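PDB 4I8D: beta-D-glucoside glucohydrolase from Trichoderma reesei, which probably hydrolyses terminal, non-reducing beta-D-glucosyl residues with release of beta-D-glucose, as a family 3 beta-glucosidase of cellulose breakdown. Local coordinates for residues L65-S70 with F310-N315; V109-V114 with Q155-H160; V198-C203 with Y233-W238. All coordinates share one frame; numbering follows the deposited sequence.

Contact 1 of 3, residues L65-S70 with F310-N315; sequences LGVRYS and FNISRN. With NAG (2-acetamido-2-deoxy-beta-D-glucopyranose), chain F.
A type I beta turn from N311 to R314, in the loop between helices 283-299 and 321-330, meets the loop between strand 59-61 and helix 79-85: I312, second residue of the turn, packs on V67 and S70. The side chains of V67 and I312 slide past each other in opposite directions, CD1 of I312 lying 3.5 Å from V67 CG1. Further back on the same side chain, I312 CG1 rests 3.7 Å from S70 CB, while CG2 sits near the carbonyl oxygen of Y69; its CD1, CG2 and CG1 thus meet V67, Y69 and S70 respectively. The polar part is short. The S70 hydroxyl, swung opposite the main-chain nitrogen (chi1 172°), places OG 2.9 Å from I312 O, and a water that donates to S70 OG at 2.7 Å also donates to R314 O, tying the hydroxyl to the far end of the turn. R68 points the other way, lining the glucose pocket and forming salt bridges with D62 and D371, while V67 and S70 pack on the turn. R314 NE donates to A104 O, and N311 CB lies against one face of the guanidinium. At the start of the turn N311 carries an N-linked sugar, its ND2 bonded covalently to C1 of the NAG. The side chain makes an Asx turn: OD1 accepts S313 N at 3.1 Å with an N-H...O angle of 151°, and S313 OG reaches the same OD1 in the carbonyl plane, on a lone pair, at 3.0 Å.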
loop_
_atom_site.group_PDB
_atom_site.type_symbol
_atom_site.label_atom_id
_atom_site.label_comp_id
_atom_site.label_asym_id
_atom_site.label_seq_id
_atom_site.Cartn_x
_atom_site.Cartn_y
_atom_site.Cartn_z
ATOM N N LEU A 65 -4.232 7.860 -2.379
ATOM C CA LEU A 65 -4.981 8.186 -1.157
ATOM C C LEU A 65 -5.969 9.366 -1.297
ATOM O O LEU A 65 -6.465 9.911 -0.297
ATOM C CB LEU A 65 -4.033 8.369 0.042
ATOM C CG LEU A 65 -2.841 9.332 -0.033
ATOM C CD1 LEU A 65 -3.246 10.797 0.056
ATOM C CD2 LEU A 65 -1.853 9.004 1.075
ATOM N N GLY A 66 -6.259 9.737 -2.540
ATOM C CA GLY A 66 -7.231 10.788 -2.818
ATOM C C GLY A 66 -6.889 11.695 -3.987
ATOM O O GLY A 66 -5.861 11.517 -4.646
ATOM N N VAL A 67 -7.761 12.675 -4.224
ATOM C CA VAL A 67 -7.652 13.597 -5.356
ATOM C C VAL A 67 -6.600 14.669 -5.072
ATOM O O VAL A 67 -6.729 15.427 -4.108
ATOM C CB VAL A 67 -9.014 14.279 -5.657
ATOM C CG1 VAL A 67 -8.928 15.110 -6.921
ATOM C CG2 VAL A 67 -10.129 13.251 -5.790
ATOM N N ARG A 68 -5.569 14.734 -5.913
ATOM C CA ARG A 68 -4.477 15.701 -5.732
ATOM C C ARG A 68 -4.797 17.094 -6.294
ATOM O O ARG A 68 -5.535 17.229 -7.279
ATOM C CB ARG A 68 -3.174 15.169 -6.337
ATOM C CG ARG A 68 -1.916 15.887 -5.868
ATOM C CD ARG A 68 -0.715 15.368 -6.628
ATOM N NE ARG A 68 0.520 16.080 -6.313
ATOM C CZ ARG A 68 1.693 15.835 -6.890
ATOM N NH1 ARG A 68 1.806 14.889 -7.819
ATOM N NH2 ARG A 68 2.759 16.535 -6.540
ATOM N N TYR A 69 -4.226 18.116 -5.649
ATOM C CA TYR A 69 -4.442 19.537 -5.979
ATOM C C TYR A 69 -5.907 19.991 -5.850
ATOM O O TYR A 69 -6.295 21.001 -6.440
ATOM C CB TYR A 69 -3.920 19.891 -7.386
ATOM C CG TYR A 69 -2.501 19.468 -7.716
ATOM C CD1 TYR A 69 -1.410 19.966 -7.000
ATOM C CD2 TYR A 69 -2.248 18.599 -8.780
ATOM C CE1 TYR A 69 -0.113 19.587 -7.318
ATOM C CE2 TYR A 69 -0.957 18.219 -9.107
ATOM C CZ TYR A 69 0.105 18.716 -8.377
ATOM O OH TYR A 69 1.389 18.340 -8.703
ATOM N N SER A 70 -6.719 19.253 -5.096
ATOM C CA SER A 70 -8.137 19.590 -4.947
ATOM C C SER A 70 -8.424 20.355 -3.654
ATOM O O SER A 70 -7.873 20.038 -2.595
ATOM C CB SER A 70 -9.004 18.336 -5.025
ATOM O OG SER A 70 -10.348 18.628 -4.692
ATOM N N PHE A 310 -14.372 18.008 -15.403
ATOM C CA PHE A 310 -13.255 18.248 -14.488
ATOM C C PHE A 310 -13.400 19.550 -13.688
ATOM O O PHE A 310 -13.190 20.646 -14.216
ATOM C CB PHE A 310 -11.918 18.222 -15.243
ATOM C CG PHE A 310 -10.739 18.655 -14.412
ATOM C CD1 PHE A 310 -10.180 17.798 -13.471
ATOM C CD2 PHE A 310 -10.183 19.920 -14.573
ATOM C CE1 PHE A 310 -9.094 18.196 -12.703
ATOM C CE2 PHE A 310 -9.096 20.322 -13.807
ATOM C CZ PHE A 310 -8.552 19.458 -12.871
ATOM N N ASN A 311 -13.760 19.424 -12.415
ATOM C CA ASN A 311 -13.774 20.574 -11.515
ATOM C C ASN A 311 -13.186 20.220 -10.152
ATOM O O ASN A 311 -13.827 19.585 -9.316
ATOM C CB ASN A 311 -15.181 21.173 -11.396
ATOM C CG ASN A 311 -15.194 22.515 -10.685
ATOM O OD1 ASN A 311 -14.277 22.846 -9.929
ATOM N ND2 ASN A 311 -16.248 23.300 -10.925
ATOM N N ILE A 312 -11.956 20.668 -9.943
ATOM C CA ILE A 312 -11.147 20.261 -8.800
ATOM C C ILE A 312 -11.393 21.105 -7.539
ATOM O O ILE A 312 -10.854 20.812 -6.468
ATOM C CB ILE A 312 -9.644 20.192 -9.204
ATOM C CG1 ILE A 312 -8.990 18.930 -8.647
ATOM C CG2 ILE A 312 -8.881 21.471 -8.863
ATOM C CD1 ILE A 312 -9.552 17.664 -9.252
ATOM N N SER A 313 -12.215 22.146 -7.672
ATOM C CA SER A 313 -12.603 22.980 -6.529
ATOM C C SER A 313 -13.970 22.589 -5.946
ATOM O O SER A 313 -14.442 23.209 -4.990
ATOM C CB SER A 313 -12.563 24.468 -6.895
ATOM O OG SER A 313 -13.590 24.796 -7.810
ATOM N N ARG A 314 -14.588 21.556 -6.525
ATOM C CA ARG A 314 -15.843 20.999 -6.019
ATOM C C ARG A 314 -15.655 20.317 -4.672
ATOM O O ARG A 314 -14.714 19.537 -4.489
ATOM C CB ARG A 314 -16.429 19.989 -7.010
ATOM C CG ARG A 314 -17.186 20.621 -8.163
ATOM C CD ARG A 314 -18.309 19.718 -8.639
ATOM N NE ARG A 314 -17.894 18.792 -9.689
ATOM C CZ ARG A 314 -17.933 19.059 -10.994
ATOM N NH1 ARG A 314 -18.352 20.239 -11.433
ATOM N NH2 ARG A 314 -17.540 18.142 -11.865
ATOM N N ASN A 315 -16.552 20.608 -3.734
ATOM C CA ASN A 315 -16.555 19.916 -2.459
ATOM C C ASN A 315 -17.196 18.546 -2.632
ATOM O O ASN A 315 -18.421 18.427 -2.725
ATOM C CB ASN A 315 -17.283 20.726 -1.387
ATOM C CG ASN A 315 -16.873 20.332 0.023
ATOM O OD1 ASN A 315 -16.691 19.155 0.334
ATOM N ND2 ASN A 315 -16.725 21.325 0.888
HETATM C C1 NAG F . -16.420 24.601 -10.323
HETATM C C2 NAG F . -17.349 25.307 -11.318
HETATM C C3 NAG F . -17.947 26.596 -10.749
HETATM C C4 NAG F . -18.487 26.416 -9.330
HETATM C C5 NAG F . -17.519 25.636 -8.439
HETATM C C6 NAG F . -18.221 25.219 -7.154
HETATM C C7 NAG F . -16.696 24.807 -13.628
HETATM C C8 NAG F . -15.942 25.278 -14.837
HETATM N N2 NAG F . -16.666 25.613 -12.564
HETATM O O3 NAG F . -19.003 27.022 -11.585
HETATM O O4 NAG F . -18.753 27.683 -8.766
HETATM O O5 NAG F . -17.055 24.453 -9.064
HETATM O O6 NAG F . -17.427 25.608 -6.058
HETATM O O7 NAG F . -17.290 23.727 -13.650
HETATM O O HOH W 1 -12.445 18.269 -6.356
#

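Contact 2 of 3, residues V109-V114 with Q155-H160; sequences VILGPV and QATAKH. With BGC (beta-D-glucopyranose), chain G.
T157 gives two hydrogen bonds to segment 109-114: its N donates to G112 O at 2.8 Å with an N-H...O angle of 151°, and its OG1 donates to I110 O at 2.9 Å. A third bond, I110 N to Q155 O at 2.9 Å, is nearly in line with the carbonyl and belongs to a single bridge between V109 and Q155. That bridge is isolated, and T157 N stands 40° above the G112 carbonyl plane, so the two chains do not pair here as regular sheet neighbours. They belong to the TIM-barrel-clan domain of family 3, with helix 135-150 between strands 109-110 and 157-161 in the sequence. Further along, K159 NZ bonds L111 O at 3.2 Å and O3 of the bound beta-D-glucopyranose at 3.1 Å; a bend in the lysine chain (chi3 89°) turns the ammonium to both. L111 is the centre of an inverse gamma turn, and its CD1 lies 3.4 Å from glucose O4. K159 CG packs over the centre of one face of the H160 ring, whose CE1 comes to 3.1 Å from glucose O3, while H160 ND1 makes a weak hydrogen bond to D237. Outward from these groups the contact is mostly apolar: V109 CG1 and CG2 straddle Q155 CB, V114 CG2 meets K159 CE, and P113 faces helix 135-150. The Q155 amide, buried, bonds Y233 and Q302. The chemistry is consistent with L111 O steadying the ammonium that bonds glucose O3.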
loop_
_atom_site.group_PDB
_atom_site.type_symbol
_atom_site.label_atom_id
_atom_site.label_comp_id
_atom_site.label_asym_id
_atom_site.label_seq_id
_atom_site.Cartn_x
_atom_site.Cartn_y
_atom_site.Cartn_z
ATOM N N VAL A 109 -9.262 8.644 -14.529
ATOM C CA VAL A 109 -8.297 7.670 -14.016
ATOM C C VAL A 109 -7.603 8.134 -12.742
ATOM O O VAL A 109 -6.979 9.203 -12.702
ATOM C CB VAL A 109 -7.207 7.311 -15.049
ATOM C CG1 VAL A 109 -6.503 6.026 -14.636
ATOM C CG2 VAL A 109 -7.791 7.167 -16.448
ATOM N N ILE A 110 -7.711 7.312 -11.703
ATOM C CA ILE A 110 -6.931 7.521 -10.496
ATOM C C ILE A 110 -5.636 6.718 -10.601
ATOM O O ILE A 110 -5.647 5.534 -10.967
ATOM C CB ILE A 110 -7.733 7.191 -9.210
ATOM C CG1 ILE A 110 -7.002 7.721 -7.963
ATOM C CG2 ILE A 110 -8.074 5.703 -9.116
ATOM C CD1 ILE A 110 -7.057 9.227 -7.808
ATOM N N LEU A 111 -4.522 7.379 -10.307
ATOM C CA LEU A 111 -3.204 6.767 -10.447
ATOM C C LEU A 111 -2.857 5.985 -9.184
ATOM O O LEU A 111 -2.058 6.437 -8.353
ATOM C CB LEU A 111 -2.150 7.841 -10.762
ATOM C CG LEU A 111 -2.373 8.739 -11.989
ATOM C CD1 LEU A 111 -1.271 9.773 -12.131
ATOM C CD2 LEU A 111 -2.482 7.919 -13.264
ATOM N N GLY A 112 -3.472 4.813 -9.042
ATOM C CA GLY A 112 -3.323 3.989 -7.843
ATOM C C GLY A 112 -4.278 2.811 -7.891
ATOM O O GLY A 112 -5.144 2.760 -8.769
ATOM N N PRO A 113 -4.155 1.866 -6.939
ATOM C CA PRO A 113 -3.292 1.871 -5.763
ATOM C C PRO A 113 -1.915 1.247 -6.037
ATOM O O PRO A 113 -1.591 0.966 -7.196
ATOM C CB PRO A 113 -4.087 1.025 -4.772
ATOM C CG PRO A 113 -4.790 0.024 -5.637
ATOM C CD PRO A 113 -4.931 0.613 -7.019
ATOM N N VAL A 114 -1.133 1.027 -4.975
ATOM C CA VAL A 114 0.297 0.676 -5.079
ATOM C C VAL A 114 0.636 -0.756 -4.624
ATOM O O VAL A 114 0.352 -1.136 -3.483
ATOM C CB VAL A 114 1.164 1.682 -4.278
ATOM C CG1 VAL A 114 2.638 1.321 -4.343
ATOM C CG2 VAL A 114 0.952 3.107 -4.782
ATOM N N GLN A 155 -11.459 4.491 -13.462
ATOM C CA GLN A 155 -10.333 3.648 -13.863
ATOM C C GLN A 155 -9.224 3.632 -12.806
ATOM O O GLN A 155 -8.773 4.691 -12.354
ATOM C CB GLN A 155 -9.741 4.142 -15.184
ATOM C CG GLN A 155 -10.622 3.946 -16.404
ATOM C CD GLN A 155 -9.924 4.378 -17.676
ATOM O OE1 GLN A 155 -8.747 4.085 -17.879
ATOM N NE2 GLN A 155 -10.644 5.081 -18.542
ATOM N N ALA A 156 -8.780 2.435 -12.429
ATOM C CA ALA A 156 -7.679 2.294 -11.480
ATOM C C ALA A 156 -6.353 2.030 -12.205
ATOM O O ALA A 156 -6.348 1.554 -13.346
ATOM C CB ALA A 156 -7.978 1.187 -10.478
ATOM N N THR A 157 -5.235 2.353 -11.547
ATOM C CA THR A 157 -3.906 2.074 -12.093
ATOM C C THR A 157 -3.040 1.315 -11.101
ATOM O O THR A 157 -2.610 1.881 -10.087
ATOM C CB THR A 157 -3.148 3.357 -12.472
ATOM O OG1 THR A 157 -4.044 4.309 -13.052
ATOM C CG2 THR A 157 -2.046 3.037 -13.459
ATOM N N ALA A 158 -2.785 0.038 -11.400
ATOM C CA ALA A 158 -1.788 -0.748 -10.664
ATOM C C ALA A 158 -0.394 -0.162 -10.931
ATOM O O ALA A 158 -0.058 0.149 -12.077
ATOM C CB ALA A 158 -1.857 -2.214 -11.055
ATOM N N LYS A 159 0.401 -0.035 -9.867
ATOM C CA LYS A 159 1.563 0.863 -9.813
ATOM C C LYS A 159 2.521 0.382 -8.707
ATOM O O LYS A 159 2.041 -0.018 -7.647
ATOM C CB LYS A 159 1.021 2.245 -9.438
ATOM C CG LYS A 159 1.924 3.433 -9.654
ATOM C CD LYS A 159 1.152 4.725 -9.409
ATOM C CE LYS A 159 1.199 5.186 -7.957
ATOM N NZ LYS A 159 1.069 6.669 -7.859
ATOM N N HIS A 160 3.846 0.382 -8.899
ATOM C CA HIS A 160 4.558 0.652 -10.143
ATOM C C HIS A 160 5.139 -0.677 -10.607
ATOM O O HIS A 160 5.697 -1.434 -9.816
ATOM C CB HIS A 160 5.715 1.631 -9.919
ATOM C CG HIS A 160 5.334 2.875 -9.184
ATOM N ND1 HIS A 160 5.196 4.095 -9.811
ATOM C CD2 HIS A 160 5.065 3.094 -7.875
ATOM C CE1 HIS A 160 4.842 5.007 -8.923
ATOM N NE2 HIS A 160 4.759 4.427 -7.738
HETATM C C2 BGC G . 5.375 9.489 -9.692
HETATM C C3 BGC G . 4.034 8.763 -9.938
HETATM C C4 BGC G . 2.896 9.758 -10.205
HETATM C C5 BGC G . 3.302 10.743 -11.305
HETATM C C6 BGC G . 2.210 11.750 -11.639
HETATM C C1 BGC G . 5.620 10.614 -10.724
HETATM O O1 BGC G . 6.743 11.432 -10.362
HETATM O O2 BGC G . 6.475 8.555 -9.688
HETATM O O3 BGC G . 3.685 7.926 -8.824
HETATM O O4 BGC G . 1.688 9.064 -10.541
HETATM O O5 BGC G . 4.466 11.455 -10.869
HETATM O O6 BGC G . 2.189 12.787 -10.653
#

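Contact 3 of 3, residues V198-C203 with Y233-W238; sequences VASVMC and YVMTDW. With BGC (beta-D-glucopyranose), chain G.
Y233 O is gripped twice from segment 198-203: V201 N donates to it at 2.8 Å, nearly along its C=O direction, and S200 OG adds a weak bond at 3.4 Å. Two further strand bonds follow, M235 N to V201 O and C203 N to M235 O at 2.9 Å, continued past the strand end by D237 N to C203 O. Their order, with V201 and C203 each contributing both N and O, is that of a parallel pair; the axes of strands 200-203 and 233-236 are 34° apart, as suits the twisted sheet of a TIM-barrel-clan domain. Strand 157-161 lies on the other side of 200-203. S200 and Y233 share a face, where S200 CB packs 4.0 Å from the centroid of the Y233 ring, 28° off its normal. On the reverse face, C203 SG, disulfide-bonded to C214, lies 3.9 Å from V234 CG1. At the C-terminal ends of the strands the residues reach the glucose. D237 OD2 accepts BGC O2 at 3.0 Å. The other carboxylate oxygen, D237 OD1, comes 3.1 Å from BGC C1. That oxygen also receives W238 N on its anti lone pair. M202, bent at chi3, touches D237 OD1 with its CE, which lies 3.7 Å from W238 CZ3 and also approaches BGC O4. W238 in turn lays one ring face against the sugar, with BGC C6 over its centre.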
loop_
_atom_site.group_PDB
_atom_site.type_symbol
_atom_site.label_atom_id
_atom_site.label_comp_id
_atom_site.label_asym_id
_atom_site.label_seq_id
_atom_site.Cartn_x
_atom_site.Cartn_y
_atom_site.Cartn_z
ATOM N N VAL A 198 -8.330 -4.765 -13.200
ATOM C CA VAL A 198 -7.815 -3.399 -13.096
ATOM C C VAL A 198 -7.701 -2.744 -14.479
ATOM O O VAL A 198 -7.217 -3.365 -15.426
ATOM C CB VAL A 198 -6.488 -3.329 -12.291
ATOM C CG1 VAL A 198 -5.372 -4.106 -12.982
ATOM C CG2 VAL A 198 -6.077 -1.885 -12.046
ATOM N N ALA A 199 -8.162 -1.496 -14.578
ATOM C CA ALA A 199 -8.176 -0.745 -15.840
ATOM C C ALA A 199 -6.807 -0.571 -16.497
ATOM O O ALA A 199 -6.683 -0.663 -17.721
ATOM C CB ALA A 199 -8.825 0.619 -15.635
ATOM N N SER A 200 -5.788 -0.317 -15.675
ATOM C CA SER A 200 -4.518 0.202 -16.158
ATOM C C SER A 200 -3.360 -0.284 -15.297
ATOM O O SER A 200 -3.554 -0.666 -14.140
ATOM C CB SER A 200 -4.568 1.735 -16.137
ATOM O OG SER A 200 -3.420 2.316 -16.733
ATOM N N VAL A 201 -2.160 -0.265 -15.873
ATOM C CA VAL A 201 -0.923 -0.555 -15.143
ATOM C C VAL A 201 0.151 0.465 -15.525
ATOM O O VAL A 201 0.363 0.747 -16.710
ATOM C CB VAL A 201 -0.414 -1.995 -15.397
ATOM C CG1 VAL A 201 0.997 -2.184 -14.849
ATOM C CG2 VAL A 201 -1.356 -3.026 -14.780
ATOM N N MET A 202 0.813 1.027 -14.514
ATOM C CA MET A 202 1.900 1.977 -14.732
ATOM C C MET A 202 3.232 1.261 -14.719
ATOM O O MET A 202 3.539 0.545 -13.765
ATOM C CB MET A 202 1.903 3.036 -13.640
ATOM C CG MET A 202 2.660 4.295 -14.003
ATOM S SD MET A 202 2.913 5.267 -12.516
ATOM C CE MET A 202 2.512 6.920 -13.060
ATOM N N CYS A 203 4.020 1.441 -15.774
ATOM C CA CYS A 203 5.379 0.900 -15.781
ATOM C C CYS A 203 6.326 1.882 -15.106
ATOM O O CYS A 203 6.166 3.102 -15.229
ATOM C CB CYS A 203 5.860 0.522 -17.186
ATOM S SG CYS A 203 5.705 1.811 -18.440
ATOM N N TYR A 233 -4.542 -1.520 -20.281
ATOM C CA TYR A 233 -3.418 -0.800 -20.873
ATOM C C TYR A 233 -2.295 -0.413 -19.893
ATOM O O TYR A 233 -2.521 -0.255 -18.685
ATOM C CB TYR A 233 -3.917 0.431 -21.631
ATOM C CG TYR A 233 -4.500 1.534 -20.764
ATOM C CD1 TYR A 233 -5.670 1.329 -20.032
ATOM C CD2 TYR A 233 -3.903 2.789 -20.709
ATOM C CE1 TYR A 233 -6.215 2.333 -19.255
ATOM C CE2 TYR A 233 -4.440 3.803 -19.934
ATOM C CZ TYR A 233 -5.597 3.570 -19.208
ATOM O OH TYR A 233 -6.146 4.571 -18.433
ATOM N N VAL A 234 -1.089 -0.261 -20.443
ATOM C CA VAL A 234 0.083 0.153 -19.683
ATOM C C VAL A 234 0.492 1.580 -20.040
ATOM O O VAL A 234 0.767 1.890 -21.205
ATOM C CB VAL A 234 1.288 -0.776 -19.939
ATOM C CG1 VAL A 234 2.517 -0.280 -19.181
ATOM C CG2 VAL A 234 0.959 -2.218 -19.566
ATOM N N MET A 235 0.538 2.443 -19.030
ATOM C CA MET A 235 1.060 3.795 -19.199
ATOM C C MET A 235 2.444 3.960 -18.560
ATOM O O MET A 235 2.800 3.224 -17.642
ATOM C CB MET A 235 0.094 4.809 -18.610
ATOM C CG MET A 235 -0.301 4.526 -17.175
ATOM S SD MET A 235 -0.887 6.027 -16.365
ATOM C CE MET A 235 -2.510 5.462 -15.865
ATOM N N THR A 236 3.216 4.927 -19.052
ATOM C CA THR A 236 4.511 5.264 -18.455
ATOM C C THR A 236 4.343 6.116 -17.207
ATOM O O THR A 236 3.372 6.874 -17.080
ATOM C CB THR A 236 5.416 6.079 -19.406
ATOM O OG1 THR A 236 4.778 7.319 -19.746
ATOM C CG2 THR A 236 5.735 5.306 -20.658
ATOM N N ASP A 237 5.300 5.998 -16.296
ATOM C CA ASP A 237 5.452 6.997 -15.261
ATOM C C ASP A 237 5.937 8.284 -15.939
ATOM O O ASP A 237 6.486 8.243 -17.041
ATOM C CB ASP A 237 6.425 6.519 -14.183
ATOM C CG ASP A 237 6.096 7.084 -12.823
ATOM O OD1 ASP A 237 5.601 8.224 -12.775
ATOM O OD2 ASP A 237 6.320 6.398 -11.804
ATOM N N TRP A 238 5.726 9.423 -15.291
ATOM C CA TRP A 238 5.938 10.722 -15.934
ATOM C C TRP A 238 7.347 10.917 -16.492
ATOM O O TRP A 238 8.289 11.202 -15.744
ATOM C CB TRP A 238 5.527 11.858 -14.992
ATOM C CG TRP A 238 4.066 12.277 -15.121
ATOM C CD1 TRP A 238 3.586 13.556 -15.126
ATOM C CD2 TRP A 238 2.918 11.420 -15.265
ATOM N NE1 TRP A 238 2.221 13.552 -15.260
ATOM C CE2 TRP A 238 1.783 12.256 -15.349
ATOM C CE3 TRP A 238 2.738 10.031 -15.333
ATOM C CZ2 TRP A 238 0.483 11.749 -15.498
ATOM C CZ3 TRP A 238 1.443 9.528 -15.482
ATOM C CH2 TRP A 238 0.335 10.389 -15.562
HETATM C C2 BGC G . 5.375 9.489 -9.692
HETATM C C3 BGC G . 4.034 8.763 -9.938
HETATM C C4 BGC G . 2.896 9.758 -10.205
HETATM C C5 BGC G . 3.302 10.743 -11.305
HETATM C C6 BGC G . 2.210 11.750 -11.639
HETATM C C1 BGC G . 5.620 10.614 -10.724
HETATM O O1 BGC G . 6.743 11.432 -10.362
HETATM O O2 BGC G . 6.475 8.555 -9.688
HETATM O O3 BGC G . 3.685 7.926 -8.824
HETATM O O4 BGC G . 1.688 9.064 -10.541
HETATM O O5 BGC G . 4.466 11.455 -10.869
HETATM O O6 BGC G . 2.189 12.787 -10.653
#

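Contacts 2 and 3 lie in the core, with every touching residue buried and centres 7 Å apart; contact 1 is a partly buried meeting of loops, its centre about 16 Å from the centre of contact 2, ending in a surface glycan. Strands 157-161 and 200-203 are neighbours in one sheet, so contacts 2 and 3 join through A158 O with M202 N and through Q155 OE1 with Y233 OH. Contact 3 is regular parallel strand pairing, whereas contact 2 is irregular: three of its four bonds approach the carbonyl from above its plane. Contact 1 relies instead on one isoleucine and a water. All three border the glucose site, contact 1 through R68 alone.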